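Local coordinates for protein alkane monooxygenase (Geobacillus thermodenitrificans, PDB 3B9O) that binds flavin mononucleotide and belongs to the luciferase-like monooxygenase family of TIM-barrel enzymes, at residues D273-V285 with A370-S382. Sequence-based numbering, arbitrary orientation.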
loop_
_atom_site.group_PDB
_atom_site.type_symbol
_atom_site.label_atom_id
_atom_site.label_comp_id
_atom_site.label_asym_id
_atom_site.label_seq_id
_atom_site.Cartn_x
_atom_site.Cartn_y
_atom_site.Cartn_z
ATOM N N ASP A 273 -10.806 -12.715 11.005
ATOM C CA ASP A 273 -9.584 -12.458 11.762
ATOM C C ASP A 273 -8.316 -12.741 10.928
ATOM O O ASP A 273 -7.184 -12.520 11.392
ATOM C CB ASP A 273 -9.564 -13.283 13.051
ATOM C CG ASP A 273 -10.639 -12.853 14.044
ATOM O OD1 ASP A 273 -11.166 -11.696 13.960
ATOM O OD2 ASP A 273 -10.963 -13.680 14.917
ATOM N N HIS A 274 -8.510 -13.212 9.690
ATOM C CA HIS A 274 -7.391 -13.451 8.787
ATOM C C HIS A 274 -7.208 -12.233 7.856
ATOM O O HIS A 274 -6.474 -12.315 6.889
ATOM C CB HIS A 274 -7.639 -14.708 7.962
ATOM C CG HIS A 274 -7.451 -15.980 8.720
ATOM N ND1 HIS A 274 -7.174 -16.019 10.072
ATOM C CD2 HIS A 274 -7.508 -17.268 8.306
ATOM C CE1 HIS A 274 -7.069 -17.281 10.458
ATOM N NE2 HIS A 274 -7.262 -18.057 9.403
ATOM N N ILE A 275 -7.923 -11.136 8.153
ATOM C CA ILE A 275 -7.777 -9.890 7.420
ATOM C C ILE A 275 -7.343 -8.833 8.442
ATOM O O ILE A 275 -8.049 -8.607 9.425
ATOM C CB ILE A 275 -9.125 -9.444 6.744
ATOM C CG1 ILE A 275 -9.788 -10.584 5.953
ATOM C CG2 ILE A 275 -8.886 -8.221 5.855
ATOM C CD1 ILE A 275 -11.270 -10.311 5.559
ATOM N N LYS A 276 -6.226 -8.164 8.213
ATOM C CA LYS A 276 -5.797 -7.028 9.049
ATOM C C LYS A 276 -6.251 -5.709 8.439
ATOM O O LYS A 276 -6.248 -5.543 7.218
ATOM C CB LYS A 276 -4.271 -7.039 9.174
ATOM C CG LYS A 276 -3.716 -8.341 9.698
ATOM C CD LYS A 276 -3.843 -8.422 11.219
ATOM C CE LYS A 276 -3.209 -9.720 11.738
ATOM N NZ LYS A 276 -2.758 -9.638 13.145
ATOM N N MET A 277 -6.667 -4.781 9.290
ATOM C CA MET A 277 -7.240 -3.503 8.841
ATOM C C MET A 277 -6.261 -2.403 9.190
ATOM O O MET A 277 -5.836 -2.321 10.347
ATOM C CB MET A 277 -8.573 -3.263 9.554
ATOM C CG MET A 277 -9.618 -4.369 9.257
ATOM S SD MET A 277 -10.193 -4.402 7.548
ATOM C CE MET A 277 -11.224 -5.865 7.623
ATOM N N PHE A 278 -5.891 -1.599 8.187
ATOM C CA PHE A 278 -4.912 -0.508 8.296
ATOM C C PHE A 278 -5.593 0.843 7.994
ATOM O O PHE A 278 -6.343 0.943 7.044
ATOM C CB PHE A 278 -3.744 -0.738 7.316
ATOM C CG PHE A 278 -2.788 -1.826 7.765
ATOM C CD1 PHE A 278 -3.103 -3.175 7.576
ATOM C CD2 PHE A 278 -1.580 -1.495 8.389
ATOM C CE1 PHE A 278 -2.202 -4.213 7.992
ATOM C CE2 PHE A 278 -0.688 -2.508 8.841
ATOM C CZ PHE A 278 -1.013 -3.869 8.636
ATOM N N ALA A 279 -5.389 1.835 8.860
ATOM C CA ALA A 279 -5.850 3.188 8.625
ATOM C C ALA A 279 -4.671 4.061 8.238
ATOM O O ALA A 279 -3.527 3.721 8.543
ATOM C CB ALA A 279 -6.522 3.734 9.887
ATOM N N GLY A 280 -4.921 5.163 7.528
ATOM C CA GLY A 280 -3.873 6.167 7.321
ATOM C C GLY A 280 -3.830 7.060 8.560
ATOM O O GLY A 280 -4.829 7.200 9.290
ATOM N N ILE A 281 -2.662 7.639 8.834
ATOM C CA ILE A 281 -2.527 8.642 9.894
ATOM C C ILE A 281 -1.361 9.557 9.543
ATOM O O ILE A 281 -0.336 9.110 9.033
ATOM C CB ILE A 281 -2.324 7.995 11.325
ATOM C CG1 ILE A 281 -2.323 9.100 12.426
ATOM C CG2 ILE A 281 -1.094 7.141 11.370
ATOM C CD1 ILE A 281 -2.540 8.600 13.846
ATOM N N CYS A 282 -1.546 10.849 9.776
ATOM C CA CYS A 282 -0.460 11.815 9.705
ATOM C C CYS A 282 -0.148 12.247 11.135
ATOM O O CYS A 282 -1.056 12.510 11.928
ATOM C CB CYS A 282 -0.843 13.040 8.872
ATOM S SG CYS A 282 -1.654 12.738 7.285
ATOM N N VAL A 283 1.132 12.259 11.492
ATOM C CA VAL A 283 1.515 12.531 12.867
ATOM C C VAL A 283 2.448 13.737 12.850
ATOM O O VAL A 283 3.406 13.763 12.085
ATOM C CB VAL A 283 2.235 11.310 13.534
ATOM C CG1 VAL A 283 2.837 11.726 14.853
ATOM C CG2 VAL A 283 1.234 10.093 13.701
ATOM N N ILE A 284 2.140 14.742 13.667
ATOM C CA ILE A 284 3.043 15.856 13.874
ATOM C C ILE A 284 3.256 15.891 15.381
ATOM O O ILE A 284 2.321 16.206 16.167
ATOM C CB ILE A 284 2.463 17.206 13.392
ATOM C CG1 ILE A 284 2.200 17.208 11.876
ATOM C CG2 ILE A 284 3.419 18.368 13.808
ATOM C CD1 ILE A 284 1.227 18.351 11.407
ATOM N N VAL A 285 4.463 15.545 15.800
ATOM C CA VAL A 285 4.749 15.306 17.213
ATOM C C VAL A 285 5.884 16.220 17.739
ATOM O O VAL A 285 6.836 16.574 17.001
ATOM C CB VAL A 285 5.000 13.784 17.492
ATOM C CG1 VAL A 285 6.279 13.281 16.809
ATOM C CG2 VAL A 285 5.032 13.461 19.011
ATOM N N ALA A 370 -12.177 1.186 16.921
ATOM C CA ALA A 370 -12.595 0.909 15.516
ATOM C C ALA A 370 -12.231 -0.505 15.008
ATOM O O ALA A 370 -12.662 -0.937 13.907
ATOM C CB ALA A 370 -12.070 1.958 14.571
ATOM N N GLY A 371 -11.444 -1.218 15.797
ATOM C CA GLY A 371 -10.937 -2.524 15.382
ATOM C C GLY A 371 -9.869 -2.456 14.330
ATOM O O GLY A 371 -9.694 -3.382 13.527
ATOM N N ILE A 372 -9.118 -1.372 14.316
ATOM C CA ILE A 372 -8.053 -1.330 13.333
ATOM C C ILE A 372 -6.779 -2.059 13.883
ATOM O O ILE A 372 -6.554 -2.111 15.106
ATOM C CB ILE A 372 -7.829 0.085 12.693
ATOM C CG1 ILE A 372 -7.068 1.016 13.575
ATOM C CG2 ILE A 372 -9.126 0.803 12.165
ATOM C CD1 ILE A 372 -5.770 1.225 12.936
ATOM N N ASP A 373 -5.979 -2.633 12.985
ATOM C CA ASP A 373 -4.825 -3.440 13.380
ATOM C C ASP A 373 -3.514 -2.706 13.199
ATOM O O ASP A 373 -2.516 -3.088 13.784
ATOM C CB ASP A 373 -4.776 -4.729 12.547
ATOM C CG ASP A 373 -5.980 -5.615 12.795
ATOM O OD1 ASP A 373 -6.792 -5.797 11.869
ATOM O OD2 ASP A 373 -6.125 -6.090 13.941
ATOM N N GLY A 374 -3.498 -1.676 12.372
ATOM C CA GLY A 374 -2.257 -0.960 12.088
ATOM C C GLY A 374 -2.511 0.333 11.336
ATOM O O GLY A 374 -3.651 0.670 11.024
ATOM N N PHE A 375 -1.432 1.032 11.036
ATOM C CA PHE A 375 -1.481 2.304 10.353
ATOM C C PHE A 375 -0.468 2.377 9.220
ATOM O O PHE A 375 0.665 1.858 9.329
ATOM C CB PHE A 375 -1.193 3.473 11.336
ATOM C CG PHE A 375 -2.222 3.614 12.435
ATOM C CD1 PHE A 375 -2.092 2.881 13.613
ATOM C CD2 PHE A 375 -3.332 4.430 12.264
ATOM C CE1 PHE A 375 -3.029 2.990 14.639
ATOM C CE2 PHE A 375 -4.268 4.578 13.298
ATOM C CZ PHE A 375 -4.113 3.838 14.480
ATOM N N ASN A 376 -0.853 3.079 8.167
ATOM C CA ASN A 376 0.136 3.566 7.204
ATOM C C ASN A 376 0.454 5.000 7.588
ATOM O O ASN A 376 -0.458 5.858 7.579
ATOM C CB ASN A 376 -0.381 3.553 5.773
ATOM C CG ASN A 376 -0.275 2.212 5.116
ATOM O OD1 ASN A 376 0.283 1.257 5.659
ATOM N ND2 ASN A 376 -0.832 2.127 3.901
ATOM N N LEU A 377 1.703 5.247 7.975
ATOM C CA LEU A 377 2.129 6.582 8.360
ATOM C C LEU A 377 2.447 7.476 7.128
ATOM O O LEU A 377 3.419 7.249 6.384
ATOM C CB LEU A 377 3.289 6.523 9.369
ATOM C CG LEU A 377 3.902 7.846 9.880
ATOM C CD1 LEU A 377 2.880 8.734 10.597
ATOM C CD2 LEU A 377 5.062 7.540 10.812
ATOM N N VAL A 378 1.614 8.504 6.976
ATOM C CA VAL A 378 1.668 9.456 5.901
ATOM C C VAL A 378 2.677 10.558 6.268
ATOM O O VAL A 378 2.704 11.029 7.429
ATOM C CB VAL A 378 0.246 10.098 5.652
ATOM C CG1 VAL A 378 0.282 11.091 4.470
ATOM C CG2 VAL A 378 -0.821 8.994 5.405
ATOM N N GLN A 379 3.480 10.972 5.285
ATOM C CA GLN A 379 4.509 11.995 5.503
ATOM C C GLN A 379 4.061 13.412 5.127
ATOM O O GLN A 379 3.419 13.604 4.112
ATOM C CB GLN A 379 5.750 11.657 4.681
ATOM C CG GLN A 379 6.361 10.281 5.004
ATOM C CD GLN A 379 7.526 9.983 4.076
ATOM O OE1 GLN A 379 7.386 9.218 3.121
ATOM N NE2 GLN A 379 8.657 10.604 4.324
ATOM N N TYR A 380 4.432 14.385 5.949
ATOM C CA TYR A 380 4.384 15.786 5.556
ATOM C C TYR A 380 5.764 16.253 5.100
ATOM O O TYR A 380 5.868 17.106 4.222
ATOM C CB TYR A 380 3.956 16.681 6.718
ATOM C CG TYR A 380 2.501 16.607 7.088
ATOM C CD1 TYR A 380 1.501 16.908 6.168
ATOM C CD2 TYR A 380 2.122 16.301 8.391
ATOM C CE1 TYR A 380 0.127 16.860 6.524
ATOM C CE2 TYR A 380 0.764 16.256 8.762
ATOM C CZ TYR A 380 -0.224 16.545 7.814
ATOM O OH TYR A 380 -1.563 16.485 8.163
ATOM N N VAL A 381 6.813 15.724 5.737
ATOM C CA VAL A 381 8.178 16.054 5.341
ATOM C C VAL A 381 9.035 14.797 5.433
ATOM O O VAL A 381 8.807 13.946 6.302
ATOM C CB VAL A 381 8.737 17.305 6.177
ATOM C CG1 VAL A 381 8.972 16.945 7.631
ATOM C CG2 VAL A 381 9.985 17.838 5.587
ATOM N N SER A 382 9.973 14.657 4.499
ATOM C CA SER A 382 10.953 13.568 4.507
ATOM C C SER A 382 12.362 14.076 4.856
ATOM O O SER A 382 12.883 14.953 4.192
ATOM C CB SER A 382 10.991 12.905 3.135
ATOM O OG SER A 382 9.685 12.472 2.775
HETATM O O HOH W 1 -3.171 -7.506 14.490
#
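D373 meets M277 through both backbone and side chain: the amide of M277 gives its hydrogen to D373 OD1 (N to OD1, 2.8 Å) on the lone pair anti to OD2, while D373 N returns a 2.7 Å bond to M277 O. A short acid suits this place, since with CG beside its own backbone N (chi1 -63°) the carboxylate reaches the start of strand 276-285. M277 O also takes a longer, more bent bond from G374 N. Beyond it the parallel ladder runs through A279 N to G374 O, N376 N to A279 O, I281 N to N376 O and V378 N to I281 O, the last nearly straight at 171°.

G374, lacking a CB, lets the F278 ring lie against its backbone, CD2 3.6 Å from G374 C. On the opposite face of the sheet, A279 CB and I281 CG2 approach F375 CD2, I281 CG2 at 3.6 Å; I372 CD1 lies over one face of the F375 ring near its rim. Farther along, Y380 lies against C282 and I284; I284 CD1 comes within 3.4 Å of Y380 CE2, and the Y380 hydroxyl is hydrogen-bonded to L344 O.

N8 holds N376 OD1, and the N376 side chain lies about 6 Å from the flavin mononucleotide. Strands 243-246 and 6-12 pair with 276-285 and 374-378 respectively, continuing the parallel barrel wall of a TIM-barrel flavoprotein.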